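Local coordinates for acyl-CoA synthetase (AMP-forming)/AMP-acid ligase II-like protein (Dyadobacter fermentans, PDB 4GS5) that probably activates carboxylic acids with ATP and joins them to coenzyme A, as other AMP-forming acyl-CoA synthetases do, at residues R311-I316 with K327-A332. Numbering follows the deposited sequence.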
loop_
_atom_site.group_PDB
_atom_site.type_symbol
_atom_site.label_atom_id
_atom_site.label_comp_id
_atom_site.label_asym_id
_atom_site.label_seq_id
_atom_site.Cartn_x
_atom_site.Cartn_y
_atom_site.Cartn_z
ATOM N N ARG A 311 -22.228 -19.417 30.393
ATOM C CA ARG A 311 -20.786 -19.647 30.392
ATOM C C ARG A 311 -20.134 -18.799 29.303
ATOM O O ARG A 311 -19.108 -18.157 29.524
ATOM C CB ARG A 311 -20.447 -21.121 30.149
ATOM C CG ARG A 311 -20.513 -22.010 31.381
ATOM C CD ARG A 311 -19.663 -23.267 31.202
ATOM N NE ARG A 311 -18.233 -22.966 31.277
ATOM C CZ ARG A 311 -17.265 -23.878 31.241
ATOM N NH1 ARG A 311 -17.565 -25.166 31.123
ATOM N NH2 ARG A 311 -15.992 -23.503 31.321
ATOM N N LEU A 312 -20.737 -18.809 28.121
ATOM C CA LEU A 312 -20.163 -18.119 26.979
ATOM C C LEU A 312 -20.062 -16.634 27.274
ATOM O O LEU A 312 -18.998 -16.022 27.127
ATOM C CB LEU A 312 -21.022 -18.336 25.741
ATOM C CG LEU A 312 -20.593 -17.439 24.588
ATOM C CD1 LEU A 312 -19.195 -17.833 24.104
ATOM C CD2 LEU A 312 -21.619 -17.505 23.473
ATOM N N THR A 313 -21.188 -16.064 27.681
ATOM C CA THR A 313 -21.270 -14.648 27.997
ATOM C C THR A 313 -20.196 -14.237 29.003
ATOM O O THR A 313 -19.487 -13.244 28.798
ATOM C CB THR A 313 -22.663 -14.292 28.540
ATOM O OG1 THR A 313 -23.633 -14.444 27.494
ATOM C CG2 THR A 313 -22.696 -12.858 29.063
ATOM N N ALA A 314 -20.072 -15.008 30.081
ATOM C CA ALA A 314 -19.113 -14.696 31.139
ATOM C C ALA A 314 -17.660 -14.804 30.672
ATOM O O ALA A 314 -16.837 -13.935 30.971
ATOM C CB ALA A 314 -19.357 -15.582 32.371
ATOM N N GLU A 315 -17.342 -15.871 29.948
ATOM C CA GLU A 315 -15.981 -16.071 29.451
ATOM C C GLU A 315 -15.557 -14.944 28.507
ATOM O O GLU A 315 -14.415 -14.480 28.559
ATOM C CB GLU A 315 -15.840 -17.438 28.768
ATOM C CG GLU A 315 -14.598 -17.593 27.893
ATOM C CD GLU A 315 -13.325 -17.862 28.679
ATOM O OE1 GLU A 315 -13.343 -17.709 29.922
ATOM O OE2 GLU A 315 -12.306 -18.232 28.045
ATOM N N ILE A 316 -16.483 -14.500 27.658
ATOM C CA ILE A 316 -16.210 -13.410 26.725
ATOM C C ILE A 316 -15.907 -12.131 27.496
ATOM O O ILE A 316 -14.915 -11.449 27.228
ATOM C CB ILE A 316 -17.394 -13.170 25.757
ATOM C CG1 ILE A 316 -17.461 -14.297 24.723
ATOM C CG2 ILE A 316 -17.225 -11.851 25.023
ATOM C CD1 ILE A 316 -18.531 -14.104 23.660
ATOM N N LYS A 327 -22.839 -6.410 22.888
ATOM C CA LYS A 327 -23.856 -5.909 23.826
ATOM C C LYS A 327 -25.148 -6.706 23.758
ATOM O O LYS A 327 -26.091 -6.465 24.515
ATOM C CB LYS A 327 -24.157 -4.435 23.558
ATOM C CG LYS A 327 -22.937 -3.541 23.584
ATOM C CD LYS A 327 -22.394 -3.378 24.987
ATOM C CE LYS A 327 -21.102 -2.581 24.982
ATOM N NZ LYS A 327 -20.594 -2.410 26.366
ATOM N N HIS A 328 -25.202 -7.641 22.824
ATOM C CA HIS A 328 -26.358 -8.501 22.681
ATOM C C HIS A 328 -25.940 -9.733 21.902
ATOM O O HIS A 328 -25.049 -9.670 21.052
ATOM C CB HIS A 328 -27.474 -7.772 21.942
ATOM C CG HIS A 328 -28.794 -8.472 22.015
ATOM N ND1 HIS A 328 -29.276 -9.263 20.994
ATOM C CD2 HIS A 328 -29.724 -8.516 23.000
ATOM C CE1 HIS A 328 -30.454 -9.754 21.339
ATOM N NE2 HIS A 328 -30.746 -9.318 22.553
ATOM N N ILE A 329 -26.561 -10.860 22.208
ATOM C CA ILE A 329 -26.316 -12.075 21.453
ATOM C C ILE A 329 -27.611 -12.476 20.768
ATOM O O ILE A 329 -28.626 -12.703 21.425
ATOM C CB ILE A 329 -25.804 -13.214 22.354
ATOM C CG1 ILE A 329 -24.472 -12.812 22.996
ATOM C CG2 ILE A 329 -25.665 -14.515 21.556
ATOM C CD1 ILE A 329 -23.871 -13.869 23.892
ATOM N N TYR A 330 -27.578 -12.515 19.442
ATOM C CA TYR A 330 -28.730 -12.929 18.653
ATOM C C TYR A 330 -28.531 -14.364 18.209
ATOM O O TYR A 330 -27.422 -14.754 17.849
ATOM C CB TYR A 330 -28.870 -12.064 17.405
ATOM C CG TYR A 330 -29.267 -10.633 17.664
ATOM C CD1 TYR A 330 -30.600 -10.281 17.812
ATOM C CD2 TYR A 330 -28.312 -9.629 17.728
ATOM C CE1 TYR A 330 -30.971 -8.970 18.039
ATOM C CE2 TYR A 330 -28.671 -8.318 17.949
ATOM C CZ TYR A 330 -30.007 -7.996 18.108
ATOM O OH TYR A 330 -30.370 -6.687 18.337
ATOM N N PHE A 331 -29.600 -15.148 18.222
ATOM C CA PHE A 331 -29.534 -16.518 17.724
ATOM C C PHE A 331 -30.369 -16.629 16.464
ATOM O O PHE A 331 -31.531 -16.231 16.458
ATOM C CB PHE A 331 -30.060 -17.506 18.770
ATOM C CG PHE A 331 -29.167 -17.650 19.971
ATOM C CD1 PHE A 331 -28.163 -18.610 19.990
ATOM C CD2 PHE A 331 -29.330 -16.827 21.077
ATOM C CE1 PHE A 331 -27.332 -18.744 21.088
ATOM C CE2 PHE A 331 -28.503 -16.951 22.183
ATOM C CZ PHE A 331 -27.501 -17.913 22.188
ATOM N N ALA A 332 -29.783 -17.172 15.403
ATOM C CA ALA A 332 -30.507 -17.400 14.155
ATOM C C ALA A 332 -30.667 -18.890 13.892
ATOM O O ALA A 332 -29.735 -19.672 14.096
ATOM C CB ALA A 332 -29.776 -16.732 12.989
#
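Ile329 reaches from the edge strand 329-332 to helix 306-319, and its CD1 points between Leu312 and Thr313, nearer to Thr313. This is the helix-to-sheet side of a beta-alpha-beta unit made of strand 295-301, helix 306-319 and strand 329-332. The unit belongs to the small C-terminal domain of the AMP-forming ligase fold. In this family that domain is known to rotate against the large N-terminal domain between the two half-reactions.

The nearest alpha carbons, CA of Thr313 and CA of Ile329, are 8.7 Å apart, a usual helix-on-sheet spacing that the side chains fill. In Ile329, CG1 sits anti to the carbonyl carbon (chi1 -61°), and the trans chi2 carries CD1 on toward the helix. Leu312 meets it from the helix. Its CD2 is 4.3 Å from CD1 of Ile329, a loose apolar contact. Leu312 is buried, and it also packs on Ile300 of the central strand and on Val272 and Phe273 of helix 262-276. Ile329 touches Ile300 as well, so the three side chains form one apolar cluster between the helices and the sheet.

No hydrogen bond links the two segments, and the area buried between them is small, 102 Å². Backbone hydrogen bonds join the strand to 295-301. Thr313 lies at the exposed border of the contact, and its side chain passes that of Ile329 at a slant. OG1 is anti to the carbonyl carbon (chi1 -67°) and CG2 is anti to the backbone N. OG1 is hydrogen-bonded to the carbonyl O of Thr309, one turn earlier in the helix. The same OG1 of Thr313 stands 3.7 Å from CD1 of Ile329, where the methyl group meets an oxygen already engaged within its own helix.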